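Local coordinates for BluB-like flavoprotein (Clostridium difficile 630, PDB 3EO8), which binds flavin mononucleotide and, as a member of the nitroreductase family, probably acts as an FMN-dependent oxidoreductase, at residues M2-Q5 against D6-K10; V49-R53 against R54-E58; Q140-G143 against A144-N148; S207-V211 against E212-T216. All blocks are in the same frame, centred on the assembly; numbering follows the deposited sequence.

Contact 1: residues M2-Q5 against D6-K10; sequences MELQ and DTIFK
Glu3 OE1 accepts from Asp6 N at 2.8 Å, the carboxylate of Glu3 folding over the start of the helix. Leu4 O is gripped twice: Ile8 N reaches it over 2.8 Å, and in the Thr7 conformer given, one of two, OG1 donates to it over 2.7 Å. In that conformer chi1 of Thr7 is 70°, which sets OG1 between the backbone N and the carbonyl carbon and turns it back to this oxygen. The carboxylates of Glu3 and Asp6 come close, OE1 to OD1 being 3.3 Å, a like-charge approach that the N-H groups of the helix start and a bound water probably offset. That water ties Asp6 OD2 to Glu3 N. Outward from these bonds, Met2, a selenomethionine, lays SE against Thr7 CG2 at 3.5 Å. On another flank Leu4 CG packs on Ile8 CD1 at 4.0 Å, while Gln5 OE1 comes up beside Phe9 CE2 at 3.4 Å. The amide NE2 of Gln5 bonds to Glu155 and Ser152 of the second subunit. With Glu3 as its side-chain N-cap, this is the capped first turn of helix 4-10, set into the dimer interface.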
# COMPACT_ATOMS: atom_id res chain seq x y z
N MSE A 2 -19.86 -4.17 12.13
CA MSE A 2 -19.17 -3.11 12.84
C MSE A 2 -19.08 -1.90 11.93
O MSE A 2 -18.87 -2.04 10.72
CB MSE A 2 -17.78 -3.57 13.25
CG MSE A 2 -17.12 -2.72 14.28
SE MSE A 2 -15.48 -3.56 14.94
CE MSE A 2 -16.31 -5.02 15.71
N GLU A 3 -19.28 -0.72 12.50
CA GLU A 3 -19.20 0.53 11.74
C GLU A 3 -17.73 0.79 11.40
O GLU A 3 -16.84 0.39 12.16
CB GLU A 3 -19.81 1.66 12.54
CG GLU A 3 -19.74 3.06 11.90
CD GLU A 3 -18.50 3.85 12.32
OE1 GLU A 3 -17.91 3.56 13.39
OE2 GLU A 3 -18.13 4.79 11.60
N LEU A 4 -17.50 1.46 10.26
CA LEU A 4 -16.17 1.61 9.70
C LEU A 4 -15.16 2.27 10.66
O LEU A 4 -14.05 1.77 10.85
CB LEU A 4 -16.24 2.42 8.41
CG LEU A 4 -14.89 2.74 7.74
CD1 LEU A 4 -14.22 1.47 7.23
CD2 LEU A 4 -15.05 3.77 6.64
N GLN A 5 -15.52 3.43 11.20
CA GLN A 5 -14.60 4.17 12.06
C GLN A 5 -14.30 3.35 13.29
O GLN A 5 -13.19 3.35 13.79
CB GLN A 5 -15.16 5.53 12.49
CG GLN A 5 -15.38 6.53 11.37
CD GLN A 5 -14.15 6.67 10.45
OE1 GLN A 5 -13.06 7.01 10.89
NE2 GLN A 5 -14.33 6.38 9.18
N ASP A 6 -15.30 2.63 13.79
CA ASP A 6 -15.06 1.79 14.96
C ASP A 6 -13.99 0.75 14.64
O ASP A 6 -13.10 0.50 15.47
CB ASP A 6 -16.36 1.10 15.43
CG ASP A 6 -17.28 2.05 16.17
OD1 ASP A 6 -16.85 3.18 16.54
OD2 ASP A 6 -18.46 1.66 16.43
N THR A 7 -14.05 0.17 13.45
CA THR A 7 -13.03 -0.81 13.04
C THR A 7 -11.68 -0.14 12.85
O THR A 7 -10.66 -0.69 13.25
CB THR A 7 -13.35 -1.61 11.72
OG1 THR A 7 -13.29 -0.76 10.55
CG2 THR A 7 -14.72 -2.28 11.80
N ILE A 8 -11.67 1.03 12.22
CA ILE A 8 -10.42 1.74 11.93
C ILE A 8 -9.69 2.10 13.23
O ILE A 8 -8.47 1.98 13.29
CB ILE A 8 -10.66 2.97 11.04
CG1 ILE A 8 -10.80 2.50 9.58
CG2 ILE A 8 -9.51 4.03 11.19
CD1 ILE A 8 -11.07 3.61 8.58
N PHE A 9 -10.44 2.49 14.26
CA PHE A 9 -9.79 2.97 15.50
C PHE A 9 -9.59 1.86 16.52
O PHE A 9 -8.87 2.03 17.50
CB PHE A 9 -10.51 4.20 16.04
CG PHE A 9 -10.23 5.44 15.22
CD1 PHE A 9 -8.99 6.06 15.29
CD2 PHE A 9 -11.14 5.89 14.28
CE1 PHE A 9 -8.69 7.15 14.48
CE2 PHE A 9 -10.84 6.96 13.47
CZ PHE A 9 -9.62 7.58 13.56
N LYS A 10 -10.18 0.70 16.26
CA LYS A 10 -9.90 -0.52 17.02
C LYS A 10 -8.64 -1.22 16.53
O LYS A 10 -8.04 -2.01 17.27
CB LYS A 10 -11.09 -1.46 16.95
CG LYS A 10 -11.09 -2.62 17.94
CD LYS A 10 -12.45 -3.32 17.92
CE LYS A 10 -12.61 -4.27 19.07
NZ LYS A 10 -13.84 -5.10 18.87
O HOH W 1 -19.74 -0.49 15.30

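Contact 2: residues V49-R53 against R54-E58; sequences VVIKR and RDLME
Arg53 O receives Met57 N at 3.2 Å in a nearly straight bond, with an N-H...O angle of 169°, and Leu56 N adds a weaker bond to the same oxygen. Arg53 thus occupies the N-cap position where strand 47-51, outermost in its own chain, gives way to helix 54-75, a tight strand-to-helix junction in the nitroreductase fold. Packing across the junction is led by Ile51, whose CG2 lies 3.9 Å from Leu56 CD2 and 4.0 Å from Met57 CG. The Leu56 side chain lies athwart that of Ile51, roughly perpendicular to it, whereas Met57 runs antiparallel alongside. Leu56 also touches Val176 of helix 170-181. The polar ends have partners beyond the two segments: Arg53 NH1 bonds to Glu180 O and NH2 to Lys219 O of the second subunit, Arg54 donates to Leu98 O and Ala100 O, and Asp55 forms a salt bridge with Lys59. In the Arg53 conformer given, one of two, the side chain keeps company with Asp55 without a salt bridge, NE staying 4.2 Å from Asp55 OD1. Met57, a selenomethionine, sets SE over one face of the Arg54 guanidinium, 3.8 Å above its plane and displaced from the middle of the group.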
# COMPACT_ATOMS: atom_id res chain seq x y z
N VAL A 49 -2.27 -17.04 0.72
CA VAL A 49 -2.04 -18.43 1.06
C VAL A 49 -2.29 -18.61 2.54
O VAL A 49 -1.57 -18.07 3.36
CB VAL A 49 -0.61 -18.88 0.70
CG1 VAL A 49 -0.38 -20.36 1.05
CG2 VAL A 49 -0.36 -18.64 -0.78
N VAL A 50 -3.33 -19.36 2.88
CA VAL A 50 -3.75 -19.47 4.27
C VAL A 50 -3.23 -20.76 4.92
O VAL A 50 -3.53 -21.87 4.46
CB VAL A 50 -5.28 -19.49 4.33
CG1 VAL A 50 -5.73 -19.61 5.78
CG2 VAL A 50 -5.84 -18.21 3.71
N ILE A 51 -2.45 -20.61 5.99
CA ILE A 51 -1.82 -21.74 6.63
C ILE A 51 -2.25 -21.88 8.06
O ILE A 51 -2.16 -20.93 8.83
CB ILE A 51 -0.28 -21.61 6.60
CG1 ILE A 51 0.21 -21.56 5.17
CG2 ILE A 51 0.40 -22.78 7.31
CD1 ILE A 51 1.61 -20.99 5.04
N LYS A 52 -2.72 -23.08 8.42
CA LYS A 52 -2.96 -23.47 9.80
C LYS A 52 -2.06 -24.63 10.23
O LYS A 52 -2.02 -24.98 11.42
CB LYS A 52 -4.44 -23.84 9.99
CG LYS A 52 -5.40 -22.65 9.98
CD LYS A 52 -6.86 -23.12 10.02
CE LYS A 52 -7.85 -21.99 9.89
NZ LYS A 52 -9.23 -22.55 10.06
N ARG A 53 -1.32 -25.21 9.28
CA ARG A 53 -0.51 -26.39 9.58
C ARG A 53 0.70 -25.98 10.42
O ARG A 53 1.56 -25.25 9.97
CB ARG A 53 -0.08 -27.08 8.28
CG ARG A 53 0.39 -28.51 8.48
CD ARG A 53 1.21 -29.03 7.30
NE ARG A 53 0.43 -29.16 6.08
CZ ARG A 53 0.92 -29.11 4.84
NH1 ARG A 53 2.21 -28.88 4.62
NH2 ARG A 53 0.11 -29.26 3.81
N ARG A 54 0.76 -26.46 11.66
CA ARG A 54 1.79 -26.00 12.61
C ARG A 54 3.19 -26.28 12.10
O ARG A 54 4.07 -25.43 12.22
CB ARG A 54 1.70 -26.63 14.00
CG ARG A 54 0.47 -26.33 14.80
CD ARG A 54 0.25 -24.84 15.04
NE ARG A 54 1.43 -24.06 15.39
CZ ARG A 54 1.39 -22.76 15.67
NH1 ARG A 54 0.22 -22.10 15.67
NH2 ARG A 54 2.52 -22.09 15.94
N ASP A 55 3.40 -27.46 11.53
CA ASP A 55 4.76 -27.81 11.16
C ASP A 55 5.28 -26.93 10.04
O ASP A 55 6.48 -26.72 9.96
CB ASP A 55 4.91 -29.28 10.79
CG ASP A 55 4.39 -29.57 9.42
OD1 ASP A 55 3.15 -29.65 9.29
OD2 ASP A 55 5.23 -29.68 8.48
N LEU A 56 4.40 -26.49 9.14
CA LEU A 56 4.82 -25.58 8.08
C LEU A 56 5.16 -24.20 8.66
O LEU A 56 6.14 -23.58 8.29
CB LEU A 56 3.70 -25.48 7.02
CG LEU A 56 3.88 -24.56 5.84
CD1 LEU A 56 5.23 -24.76 5.14
CD2 LEU A 56 2.72 -24.79 4.87
N MSE A 57 4.35 -23.73 9.60
CA MSE A 57 4.65 -22.47 10.31
C MSE A 57 6.02 -22.55 10.99
O MSE A 57 6.78 -21.58 10.99
CB MSE A 57 3.55 -22.17 11.35
CG MSE A 57 2.26 -21.75 10.71
SE MSE A 57 0.73 -21.73 11.92
CE MSE A 57 1.21 -20.12 12.83
N GLU A 58 6.36 -23.71 11.54
CA GLU A 58 7.64 -23.84 12.23
C GLU A 58 8.77 -23.93 11.21
O GLU A 58 9.87 -23.42 11.44
CB GLU A 58 7.67 -25.10 13.09
CG GLU A 58 6.65 -25.07 14.23
CD GLU A 58 7.06 -24.19 15.39
OE1 GLU A 58 8.22 -23.71 15.40
OE2 GLU A 58 6.21 -23.99 16.30

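Contact 3: residues Q140-G143 against A144-N148; sequences QSLG and AAIEN. With FMN (flavin mononucleotide), chain K.
Gly143 O accepts from Glu147 N at 2.8 Å, the shortest of four successive i to i+4 backbone bonds that join residues 140-143 to 144-148. The others are Ile146 N to Leu142 O at 2.9 Å, with an N-H...O angle of 163°, Ala145 N to Ser141 O and Ala144 N to Gln140 O; this evidence marks regular alpha-helix. Side-chain contact between the segments centres on Leu142 and Ile146: CD1 of Ile146 reaches back toward the preceding turn and meets CG of Leu142 at 3.7 Å, the leucine pointing out from the helix. The pair packs against Val106 of strand 102-108, and Ile146 also reaches Ala192 and Leu194 of strand 189-197. Another side of the helix faces a flavin. Ser141 OG lies 3.7 Å from methyl C8M of the FMN. Gln140 CB is 3.9 Å from FMN C7M, the neighbouring methyl. Ser141 OG is bonded to Pro137 O and Gly40 N, while Gln140 NE2 donates to Arg135 O and its OE1 accepts from Trp162 of the second subunit. One turn of helix 137-155 therefore joins the sheet core to the dimethylbenzene end of the FMN pocket at the dimer interface.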
# COMPACT_ATOMS: atom_id res chain seq x y z
N GLN A 140 1.35 0.12 -3.25
CA GLN A 140 0.22 0.85 -2.72
C GLN A 140 -1.05 0.02 -2.86
O GLN A 140 -1.88 -0.03 -1.95
CB GLN A 140 0.04 2.18 -3.44
CG GLN A 140 1.13 3.21 -3.25
CD GLN A 140 0.73 4.56 -3.79
OE1 GLN A 140 -0.37 5.00 -3.58
NE2 GLN A 140 1.64 5.22 -4.50
N SER A 141 -1.21 -0.62 -4.02
CA SER A 141 -2.37 -1.48 -4.28
C SER A 141 -2.41 -2.65 -3.29
O SER A 141 -3.46 -2.95 -2.70
CB SER A 141 -2.33 -2.03 -5.71
OG SER A 141 -2.29 -0.97 -6.69
N LEU A 142 -1.28 -3.31 -3.10
CA LEU A 142 -1.22 -4.43 -2.13
C LEU A 142 -1.63 -3.98 -0.72
O LEU A 142 -2.42 -4.66 -0.02
CB LEU A 142 0.18 -5.04 -2.10
CG LEU A 142 0.30 -6.30 -1.24
CD1 LEU A 142 -0.59 -7.42 -1.83
CD2 LEU A 142 1.74 -6.78 -1.14
N GLY A 143 -1.13 -2.81 -0.31
CA GLY A 143 -1.50 -2.25 0.99
C GLY A 143 -2.98 -2.00 1.14
O GLY A 143 -3.57 -2.26 2.22
N ALA A 144 -3.61 -1.51 0.08
CA ALA A 144 -5.06 -1.33 0.09
C ALA A 144 -5.78 -2.66 0.34
O ALA A 144 -6.69 -2.74 1.18
CB ALA A 144 -5.52 -0.68 -1.22
N ALA A 145 -5.36 -3.72 -0.36
CA ALA A 145 -5.96 -5.06 -0.14
C ALA A 145 -5.76 -5.58 1.28
O ALA A 145 -6.68 -6.08 1.93
CB ALA A 145 -5.42 -6.06 -1.17
N ILE A 146 -4.53 -5.47 1.76
CA ILE A 146 -4.20 -6.02 3.09
C ILE A 146 -4.88 -5.19 4.18
O ILE A 146 -5.38 -5.74 5.20
CB ILE A 146 -2.67 -6.13 3.31
CG1 ILE A 146 -2.03 -7.16 2.37
CG2 ILE A 146 -2.35 -6.48 4.75
CD1 ILE A 146 -0.49 -7.10 2.32
N GLU A 147 -5.07 -3.89 3.95
CA GLU A 147 -5.88 -3.10 4.90
C GLU A 147 -7.34 -3.51 4.93
O GLU A 147 -7.89 -3.63 6.01
CB GLU A 147 -5.67 -1.60 4.68
CG GLU A 147 -6.38 -0.70 5.68
CD GLU A 147 -5.78 -0.70 7.10
OE1 GLU A 147 -4.84 -1.47 7.37
OE2 GLU A 147 -6.30 0.10 7.95
N ASN A 148 -7.95 -3.80 3.78
CA ASN A 148 -9.32 -4.31 3.72
C ASN A 148 -9.46 -5.64 4.49
O ASN A 148 -10.43 -5.85 5.21
CB ASN A 148 -9.74 -4.50 2.25
CG ASN A 148 -10.26 -3.22 1.59
OD1 ASN A 148 -10.07 -2.12 2.08
ND2 ASN A 148 -10.91 -3.40 0.43
N1 FMN K . -7.54 5.25 -11.74
C2 FMN K . -7.40 6.21 -12.71
O2 FMN K . -8.37 6.51 -13.42
N3 FMN K . -6.19 6.85 -12.89
C4 FMN K . -5.09 6.53 -12.12
O4 FMN K . -4.06 7.20 -12.23
C4A FMN K . -5.21 5.53 -11.16
N5 FMN K . -4.15 5.14 -10.35
C5A FMN K . -4.29 4.20 -9.37
C6 FMN K . -3.22 3.87 -8.52
C7 FMN K . -3.36 2.89 -7.54
C7M FMN K . -2.28 2.79 -6.50
C8 FMN K . -4.60 2.30 -7.33
C8M FMN K . -4.90 1.58 -6.02
C9 FMN K . -5.68 2.64 -8.17
C9A FMN K . -5.54 3.59 -9.16
N10 FMN K . -6.58 3.91 -10.01
C10 FMN K . -6.45 4.91 -10.96
C1' FMN K . -7.90 3.21 -9.92
C2' FMN K . -7.96 1.85 -10.63
O2' FMN K . -8.01 2.00 -12.07
C3' FMN K . -9.20 1.06 -10.14
O3' FMN K . -9.10 0.81 -8.75
C4' FMN K . -9.38 -0.30 -10.84
O4' FMN K . -9.56 -0.18 -12.22
C5' FMN K . -10.63 -1.01 -10.32
O5' FMN K . -11.78 -0.22 -10.49
P FMN K . -12.66 0.16 -9.18
O1P FMN K . -13.83 1.00 -9.62
O2P FMN K . -11.72 0.91 -8.26
O3P FMN K . -13.16 -1.10 -8.53

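Contact 4: residues S207-V211 against E212-T216; sequences SKKPV and EEICT. With FMN (flavin mononucleotide), chain G.
This local turn contact at the protein surface lies in the loop between strands 189-197 and 215-218, where Lys208 reaches the FMN phosphate and the chain leads on into a short 3-10 segment. Two i to i+3 bonds define the turn: Glu213 N to Pro210 O and Ile214 N to Val211 O, both 2.9 Å. In each the donor sits well above the carbonyl plane, by 47° and 56° respectively. Beside them Lys209 stretches out beyond CG and, in the Glu213 conformer given, one of two, touches that residue through its aliphatic chain, CD to OE2 being 3.7 Å. In this copy the charged ends do not meet directly, with Lys209 NZ 4.3 Å from Glu213 OE2; a water bridges them, accepting from NZ and donating to OE2. Lys209 NZ has a further, weak bond to Ile43 O of the second subunit. Ile214 CG2 adds apolar contact to Lys209 CD at 3.9 Å, and Val211 CG2 lies near Ile214 CG1. Upstream, the bends at chi2 and chi4 of Lys208 bring NZ to phosphate oxygen O3P of the FMN, a 2.8 Å hydrogen bond. Together these features join a loop whose Lys208 binds the FMN phosphate to the C-terminal strand, which pairs in parallel with a strand of the second subunit.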
# COMPACT_ATOMS: atom_id res chain seq x y z
N SER A 207 2.62 5.87 20.24
CA SER A 207 2.10 7.21 20.02
C SER A 207 2.11 7.52 18.52
O SER A 207 3.04 7.11 17.77
CB SER A 207 2.91 8.28 20.79
OG SER A 207 3.17 7.91 22.14
N LYS A 208 1.11 8.28 18.10
CA LYS A 208 0.99 8.67 16.72
C LYS A 208 1.19 10.17 16.56
O LYS A 208 1.00 10.96 17.49
CB LYS A 208 -0.38 8.25 16.21
CG LYS A 208 -0.66 6.72 16.25
CD LYS A 208 0.43 5.89 15.62
CE LYS A 208 0.21 4.38 15.83
NZ LYS A 208 -1.02 3.85 15.16
N LYS A 209 1.56 10.57 15.34
CA LYS A 209 1.63 11.98 15.00
C LYS A 209 0.26 12.62 15.17
O LYS A 209 -0.77 11.98 14.90
CB LYS A 209 2.09 12.15 13.55
CG LYS A 209 3.51 11.70 13.25
CD LYS A 209 3.76 11.56 11.76
CE LYS A 209 5.22 11.22 11.42
NZ LYS A 209 5.48 11.17 9.96
N PRO A 210 0.23 13.89 15.61
CA PRO A 210 -1.05 14.59 15.64
C PRO A 210 -1.51 14.88 14.23
O PRO A 210 -0.68 15.10 13.34
CB PRO A 210 -0.74 15.87 16.40
CG PRO A 210 0.69 16.08 16.23
CD PRO A 210 1.33 14.74 16.09
N VAL A 211 -2.82 14.87 14.04
CA VAL A 211 -3.38 14.96 12.69
C VAL A 211 -2.96 16.28 12.01
O VAL A 211 -2.68 16.30 10.82
CB VAL A 211 -4.90 14.71 12.67
CG1 VAL A 211 -5.67 15.86 13.28
CG2 VAL A 211 -5.39 14.40 11.23
N GLU A 212 -2.83 17.37 12.77
CA GLU A 212 -2.41 18.65 12.20
C GLU A 212 -1.07 18.52 11.48
O GLU A 212 -0.80 19.24 10.52
CB GLU A 212 -2.33 19.75 13.26
CG GLU A 212 -1.62 21.03 12.79
CD GLU A 212 -0.09 20.92 12.79
OE1 GLU A 212 0.46 20.10 13.57
OE2 GLU A 212 0.56 21.64 12.00
N GLU A 213 -0.23 17.60 11.94
CA GLU A 213 1.12 17.37 11.37
C GLU A 213 1.10 16.64 10.04
O GLU A 213 2.08 16.72 9.27
CB GLU A 213 2.01 16.55 12.32
CG GLU A 213 3.29 15.97 11.67
CD GLU A 213 4.27 15.36 12.66
OE1 GLU A 213 3.99 15.38 13.87
OE2 GLU A 213 5.32 14.86 12.23
N ILE A 214 0.03 15.89 9.78
CA ILE A 214 -0.00 15.01 8.61
C ILE A 214 -0.89 15.56 7.52
O ILE A 214 -1.23 14.84 6.58
CB ILE A 214 -0.37 13.53 8.97
CG1 ILE A 214 -1.80 13.39 9.49
CG2 ILE A 214 0.58 12.98 10.07
CD1 ILE A 214 -2.36 11.94 9.41
N CYS A 215 -1.27 16.82 7.63
CA CYS A 215 -2.04 17.45 6.56
C CYS A 215 -1.83 18.95 6.47
O CYS A 215 -1.35 19.60 7.41
CB CYS A 215 -3.53 17.14 6.66
SG CYS A 215 -4.43 17.75 8.10
N THR A 216 -2.19 19.46 5.30
CA THR A 216 -2.11 20.88 4.97
C THR A 216 -3.35 21.21 4.14
O THR A 216 -3.56 20.56 3.12
CB THR A 216 -0.81 21.19 4.14
OG1 THR A 216 0.36 20.88 4.91
CG2 THR A 216 -0.75 22.64 3.74
N1 FMN G . 4.91 -5.20 12.92
C2 FMN G . 5.75 -6.20 13.34
O2 FMN G . 5.81 -6.56 14.53
N3 FMN G . 6.55 -6.84 12.44
C4 FMN G . 6.60 -6.49 11.12
O4 FMN G . 7.34 -7.13 10.34
C4A FMN G . 5.75 -5.48 10.68
N5 FMN G . 5.74 -5.13 9.34
C5A FMN G . 4.88 -4.15 8.89
C6 FMN G . 4.87 -3.85 7.54
C7 FMN G . 4.00 -2.89 7.06
C7M FMN G . 3.75 -2.88 5.59
C8 FMN G . 3.12 -2.25 7.94
C8M FMN G . 1.93 -1.52 7.39
C9 FMN G . 3.13 -2.57 9.29
C9A FMN G . 4.00 -3.53 9.78
N10 FMN G . 4.06 -3.85 11.14
C10 FMN G . 4.89 -4.86 11.58
C1' FMN G . 3.22 -3.14 12.16
C2' FMN G . 3.78 -1.77 12.57
O2' FMN G . 4.89 -1.94 13.44
C3' FMN G . 2.68 -0.99 13.28
O3' FMN G . 1.61 -0.78 12.36
C4' FMN G . 3.12 0.34 13.89
O4' FMN G . 4.10 0.15 14.89
C5' FMN G . 1.89 1.02 14.50
O5' FMN G . 1.37 0.21 15.53
P FMN G . -0.20 -0.16 15.53
O1P FMN G . -0.51 -1.01 16.73
O2P FMN G . -0.42 -0.94 14.24
O3P FMN G . -1.08 1.08 15.49
O HOH W 2 5.17 14.12 9.54

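All four contacts touch the second subunit, but they serve different parts of the dimer. Contacts 3 and 4 reach the two flavins from different ends: contact 3 meets the ring methyls of one FMN, contact 4 the phosphate of the other, and their centres are about 22 Å apart. Contact 1 comes within about 5 Å of contact 3 and about 8 Å of contact 4, nearest atoms in both cases, and leads directly to Arg11 of the FMN site. Contact 2 lies away from the flavins, its centre about 38 Å from that of contact 4. Yet strand 47-51 of contact 2 and strand 215-218 of contact 4 each pair with the second subunit, extending the sheet across the interface.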